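Local coordinates for protein aminoglycoside phosphotransferase (Mycobacterium smegmatis, PDB 6EF6) that phosphorylates (S)-1-amino-2-propanol, serving as the kinase of the aminoacetone utilization microcompartment, at residues H158-S161 and Q162-R166; T267-S270 and F271-D275. All blocks are in the same frame, centred on the assembly; numbering follows the deposited sequence.

Both contacts sit where a helix runs out, but in different places. Contact 1 is the C-terminal end of helix 147-163, partly buried, its centre about 18 Å from the centre of the chain; H158, H160 and S161 are buried while Q162 and R163 are exposed. Contact 2 follows helix 263-268, is buried, and passes the bound (2R)-1-methoxypropan-2-amine. The nearest atoms of contacts 1 and 2 are about 8 Å apart. V269 and I272 of contact 2 nevertheless pack on F147, the first residue of the helix that ends in contact 1. Contact 1 combines helix-end backbone bonds with a histidine that meets an arginine and a tryptophan; contact 2 has two successive turns, with a carboxylate folded back on the first.

Contact 1 (H158-S161 and Q162-R166); sequences HEHS and QRWTR
R163 folds back over the last turn of helix 147-163 to reach E159 and H160. With chi1 at 72°, CG sits between its own N and carbonyl carbon, and the chain runs back across the peptide oxygens: CB skirts E159 O, CG lies 3.5 Å from E159 O, and CD passes that oxygen at 4.0 Å. NE still passes E159 O, and beyond the bend at chi3 CZ comes to 4.0 Å from H160 CD2, so the imidazole carbon lies over one guanidinium face with the two planes 84° apart. NH2, like NH1, is 3.9 Å from H160 CD2. At the tip, NH1 makes a long salt bridge to E159 OE2 (3.8 Å) and also donates to D94 O, which ties the arginine to the end of helix 78-94.

H160 also meets W164, through CE1. That atom lies over the rim of one indole face, 3.5 Å from W164 CG, the five-membered ring tilted 33° from the imidazole; R166 CA rests over the opposite face. H160 ND1 is hydrogen-bonded to W87 NE1, and W87 also stacks on W164, so W87 of helix 78-94 engages both rings.

Beneath the side chains the last turn tightens. Q162 N still bonds to H158 O (2.9 Å), but R163 N turns to H160 O (3.1 Å) and keeps just a weak bond to E159 O, while W164 N adds another weak one to H160 O. A water donates to S161 O and W164 O and accepts from R166 NH1, bridging the helix end to the chain that leaves it. This is a helix C-terminus closing in a 3-10-like last turn, here packed against helix 78-94, which follows the first three strands of the kinase-like phosphotransferase fold.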
loop_
_atom_site.group_PDB
_atom_site.type_symbol
_atom_site.label_atom_id
_atom_site.label_comp_id
_atom_site.label_asym_id
_atom_site.label_seq_id
_atom_site.Cartn_x
_atom_site.Cartn_y
_atom_site.Cartn_z
ATOM N N HIS A 158 -7.665 10.782 3.396
ATOM C CA HIS A 158 -7.441 11.938 2.568
ATOM C C HIS A 158 -7.804 13.219 3.305
ATOM O O HIS A 158 -7.097 14.240 3.206
ATOM C CB HIS A 158 -8.243 11.828 1.290
ATOM C CG HIS A 158 -7.771 10.746 0.397
ATOM N ND1 HIS A 158 -8.416 10.450 -0.780
ATOM C CD2 HIS A 158 -6.686 9.947 0.452
ATOM C CE1 HIS A 158 -7.781 9.476 -1.393
ATOM N NE2 HIS A 158 -6.727 9.136 -0.674
ATOM N N GLU A 159 -8.927 13.225 4.015
ATOM C CA GLU A 159 -9.328 14.415 4.749
ATOM C C GLU A 159 -8.272 14.782 5.777
ATOM O O GLU A 159 -7.940 15.970 5.941
ATOM C CB GLU A 159 -10.662 14.126 5.422
ATOM C CG GLU A 159 -11.245 15.312 6.225
ATOM C CD GLU A 159 -12.350 14.884 7.172
ATOM O OE1 GLU A 159 -13.540 14.996 6.803
ATOM O OE2 GLU A 159 -12.025 14.416 8.284
ATOM N N HIS A 160 -7.762 13.804 6.535
ATOM C CA HIS A 160 -6.705 14.101 7.497
ATOM C C HIS A 160 -5.470 14.655 6.808
ATOM O O HIS A 160 -4.900 15.677 7.222
ATOM C CB HIS A 160 -6.333 12.896 8.342
ATOM C CG HIS A 160 -5.301 13.241 9.350
ATOM N ND1 HIS A 160 -3.948 13.112 9.123
ATOM C CD2 HIS A 160 -5.421 13.886 10.535
ATOM C CE1 HIS A 160 -3.281 13.584 10.159
ATOM N NE2 HIS A 160 -4.152 14.091 11.025
ATOM N N SER A 161 -5.028 13.994 5.749
ATOM C CA SER A 161 -3.829 14.428 5.039
ATOM C C SER A 161 -3.962 15.871 4.541
ATOM O O SER A 161 -2.995 16.649 4.593
ATOM C CB SER A 161 -3.565 13.450 3.873
ATOM O OG SER A 161 -2.637 13.989 2.924
ATOM N N GLN A 162 -5.135 16.228 4.024
ATOM C CA GLN A 162 -5.358 17.574 3.503
ATOM C C GLN A 162 -5.308 18.644 4.571
ATOM O O GLN A 162 -5.009 19.806 4.256
ATOM C CB GLN A 162 -6.718 17.645 2.837
ATOM C CG GLN A 162 -6.726 16.895 1.522
ATOM C CD GLN A 162 -7.587 17.539 0.480
ATOM O OE1 GLN A 162 -8.802 17.334 0.445
ATOM N NE2 GLN A 162 -6.966 18.330 -0.382
ATOM N N ARG A 163 -5.626 18.323 5.819
ATOM C CA ARG A 163 -5.631 19.372 6.829
ATOM C C ARG A 163 -4.429 19.324 7.758
ATOM O O ARG A 163 -4.180 20.296 8.474
ATOM C CB ARG A 163 -6.933 19.295 7.612
ATOM C CG ARG A 163 -7.071 18.142 8.542
ATOM C CD ARG A 163 -8.434 18.167 9.261
ATOM N NE ARG A 163 -8.933 16.814 9.522
ATOM C CZ ARG A 163 -8.701 16.105 10.628
ATOM N NH1 ARG A 163 -9.205 14.876 10.725
ATOM N NH2 ARG A 163 -7.980 16.608 11.629
ATOM N N TRP A 164 -3.634 18.268 7.697
ATOM C CA TRP A 164 -2.570 18.060 8.675
ATOM C C TRP A 164 -1.391 18.930 8.314
ATOM O O TRP A 164 -0.828 18.811 7.220
ATOM C CB TRP A 164 -2.142 16.589 8.679
ATOM C CG TRP A 164 -1.074 16.231 9.706
ATOM C CD1 TRP A 164 -0.989 16.685 11.011
ATOM C CD2 TRP A 164 0.034 15.359 9.514
ATOM N NE1 TRP A 164 0.108 16.143 11.631
ATOM C CE2 TRP A 164 0.743 15.314 10.739
ATOM C CE3 TRP A 164 0.501 14.599 8.426
ATOM C CZ2 TRP A 164 1.888 14.555 10.890
ATOM C CZ3 TRP A 164 1.632 13.846 8.586
ATOM C CH2 TRP A 164 2.301 13.818 9.811
ATOM N N THR A 165 -0.969 19.750 9.266
ATOM C CA THR A 165 0.272 20.476 9.115
ATOM C C THR A 165 1.414 19.556 9.532
ATOM O O THR A 165 1.500 19.149 10.695
ATOM C CB THR A 165 0.220 21.752 9.950
ATOM O OG1 THR A 165 -0.837 22.573 9.431
ATOM C CG2 THR A 165 1.550 22.502 9.898
ATOM N N ARG A 166 2.259 19.207 8.578
ATOM C CA ARG A 166 3.284 18.198 8.799
ATOM C C ARG A 166 4.451 18.736 9.633
ATOM O O ARG A 166 4.722 19.952 9.661
ATOM C CB ARG A 166 3.794 17.668 7.476
ATOM C CG ARG A 166 2.647 17.013 6.673
ATOM C CD ARG A 166 3.139 16.261 5.503
ATOM N NE ARG A 166 3.682 17.141 4.462
ATOM C CZ ARG A 166 2.964 17.663 3.482
ATOM N NH1 ARG A 166 1.668 17.420 3.402
ATOM N NH2 ARG A 166 3.558 18.445 2.592
HETATM O O HOH W 1 -0.318 16.595 5.439
#

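Contact 2 (T267-S270 and F271-D275); sequences TAVS and FIEHD
V269 and I272 close a type II beta turn as the chain leaves helix 263-268, I272 N donating to V269 O at 3.0 Å with an N-H...O angle of 157°. F271, third in that turn, has the positive phi (74°) that the type requires. A type I turn from I272 to D275 follows directly, closed by D275 N to I272 O, and the D275 side chain caps a backbone N in the turn that leads into helix 278-290.

The E273 side chain doubles back over the first turn. Its bend at chi2 (88°) lays the carboxylate beside the backbone: CD is 3.2 Å from V269 O, OE2 is 3.4 Å from S270 CA, and OE2 accepts a weak bond from F271 N. E273 OE2 and V269 O are two acceptors 3.3 Å apart; the other oxygen, OE1, is held by a salt bridge to R311 and a hydrogen bond with Y334 OH, which may steady the carboxylate there. On the apolar side, I272 CG1 approaches V269 CB at 4.2 Å, and both residues also pack on F147.

The F271 side chain touches M318 of helix 303-320 and comes within about 4 Å of the bound (2R)-1-methoxypropan-2-amine. S270 OG is hydrogen-bonded to R310 NE, whose residue lines that ligand's pocket, and it donates to T267 O at 2.7 Å, joining S270 N on the same carbonyl oxygen.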
loop_
_atom_site.group_PDB
_atom_site.type_symbol
_atom_site.label_atom_id
_atom_site.label_comp_id
_atom_site.label_asym_id
_atom_site.label_seq_id
_atom_site.Cartn_x
_atom_site.Cartn_y
_atom_site.Cartn_z
ATOM N N THR A 267 -4.886 1.173 -5.768
ATOM C CA THR A 267 -4.339 0.200 -4.842
ATOM C C THR A 267 -5.438 -0.705 -4.251
ATOM O O THR A 267 -5.147 -1.838 -3.902
ATOM C CB THR A 267 -3.486 0.836 -3.736
ATOM O OG1 THR A 267 -4.287 1.467 -2.729
ATOM C CG2 THR A 267 -2.439 1.791 -4.288
ATOM N N ALA A 268 -6.675 -0.209 -4.110
ATOM C CA ALA A 268 -7.792 -0.998 -3.603
ATOM C C ALA A 268 -8.019 -2.258 -4.423
ATOM O O ALA A 268 -8.525 -3.249 -3.887
ATOM C CB ALA A 268 -9.038 -0.130 -3.628
ATOM N N VAL A 269 -7.728 -2.225 -5.726
ATOM C CA VAL A 269 -7.959 -3.358 -6.600
ATOM C C VAL A 269 -6.647 -4.017 -7.032
ATOM O O VAL A 269 -6.592 -4.742 -8.039
ATOM C CB VAL A 269 -8.850 -2.984 -7.782
ATOM C CG1 VAL A 269 -10.278 -2.686 -7.285
ATOM C CG2 VAL A 269 -8.332 -1.804 -8.543
ATOM N N SER A 270 -5.635 -3.927 -6.177
ATOM C CA SER A 270 -4.328 -4.529 -6.453
ATOM C C SER A 270 -4.489 -5.993 -6.786
ATOM O O SER A 270 -5.074 -6.771 -6.001
ATOM C CB SER A 270 -3.415 -4.441 -5.237
ATOM O OG SER A 270 -3.050 -3.108 -4.933
ATOM N N PHE A 271 -3.905 -6.389 -7.924
ATOM C CA PHE A 271 -3.840 -7.783 -8.409
ATOM C C PHE A 271 -5.157 -8.336 -8.973
ATOM O O PHE A 271 -5.155 -9.430 -9.561
ATOM C CB PHE A 271 -3.280 -8.764 -7.373
ATOM C CG PHE A 271 -1.881 -8.446 -6.966
ATOM C CD1 PHE A 271 -0.825 -8.571 -7.849
ATOM C CD2 PHE A 271 -1.617 -7.939 -5.688
ATOM C CE1 PHE A 271 0.488 -8.270 -7.486
ATOM C CE2 PHE A 271 -0.302 -7.632 -5.330
ATOM C CZ PHE A 271 0.713 -7.774 -6.209
ATOM N N ILE A 272 -6.243 -7.600 -8.830
ATOM C CA ILE A 272 -7.587 -8.008 -9.207
ATOM C C ILE A 272 -8.210 -7.011 -10.188
ATOM O O ILE A 272 -9.428 -7.001 -10.368
ATOM C CB ILE A 272 -8.494 -8.319 -7.982
ATOM C CG1 ILE A 272 -8.635 -7.115 -7.047
ATOM C CG2 ILE A 272 -7.987 -9.512 -7.225
ATOM C CD1 ILE A 272 -9.631 -7.356 -5.872
ATOM N N GLU A 273 -7.363 -6.190 -10.823
ATOM C CA GLU A 273 -7.812 -5.113 -11.703
ATOM C C GLU A 273 -8.589 -5.627 -12.896
ATOM O O GLU A 273 -9.375 -4.887 -13.487
ATOM C CB GLU A 273 -6.616 -4.258 -12.172
ATOM C CG GLU A 273 -5.734 -3.722 -11.049
ATOM C CD GLU A 273 -4.585 -4.614 -10.571
ATOM O OE1 GLU A 273 -4.526 -5.801 -10.995
ATOM O OE2 GLU A 273 -3.800 -4.129 -9.769
ATOM N N HIS A 274 -8.310 -6.853 -13.341
ATOM C CA HIS A 274 -8.904 -7.482 -14.516
ATOM C C HIS A 274 -10.217 -8.198 -14.215
ATOM O O HIS A 274 -10.836 -8.782 -15.112
ATOM C CB HIS A 274 -7.864 -8.478 -15.076
ATOM C CG HIS A 274 -7.506 -9.537 -14.065
ATOM N ND1 HIS A 274 -6.733 -9.299 -12.936
ATOM C CD2 HIS A 274 -7.943 -10.818 -13.951
ATOM C CE1 HIS A 274 -6.655 -10.404 -12.219
ATOM N NE2 HIS A 274 -7.395 -11.336 -12.804
ATOM N N ASP A 275 -10.678 -8.165 -12.985
ATOM C CA ASP A 275 -11.892 -8.878 -12.674
ATOM C C ASP A 275 -13.100 -8.181 -13.318
ATOM O O ASP A 275 -13.206 -6.945 -13.249
ATOM C CB ASP A 275 -12.060 -8.922 -11.140
ATOM C CG ASP A 275 -13.124 -9.868 -10.704
ATOM O OD1 ASP A 275 -14.353 -9.608 -10.906
ATOM O OD2 ASP A 275 -12.785 -10.942 -10.115
#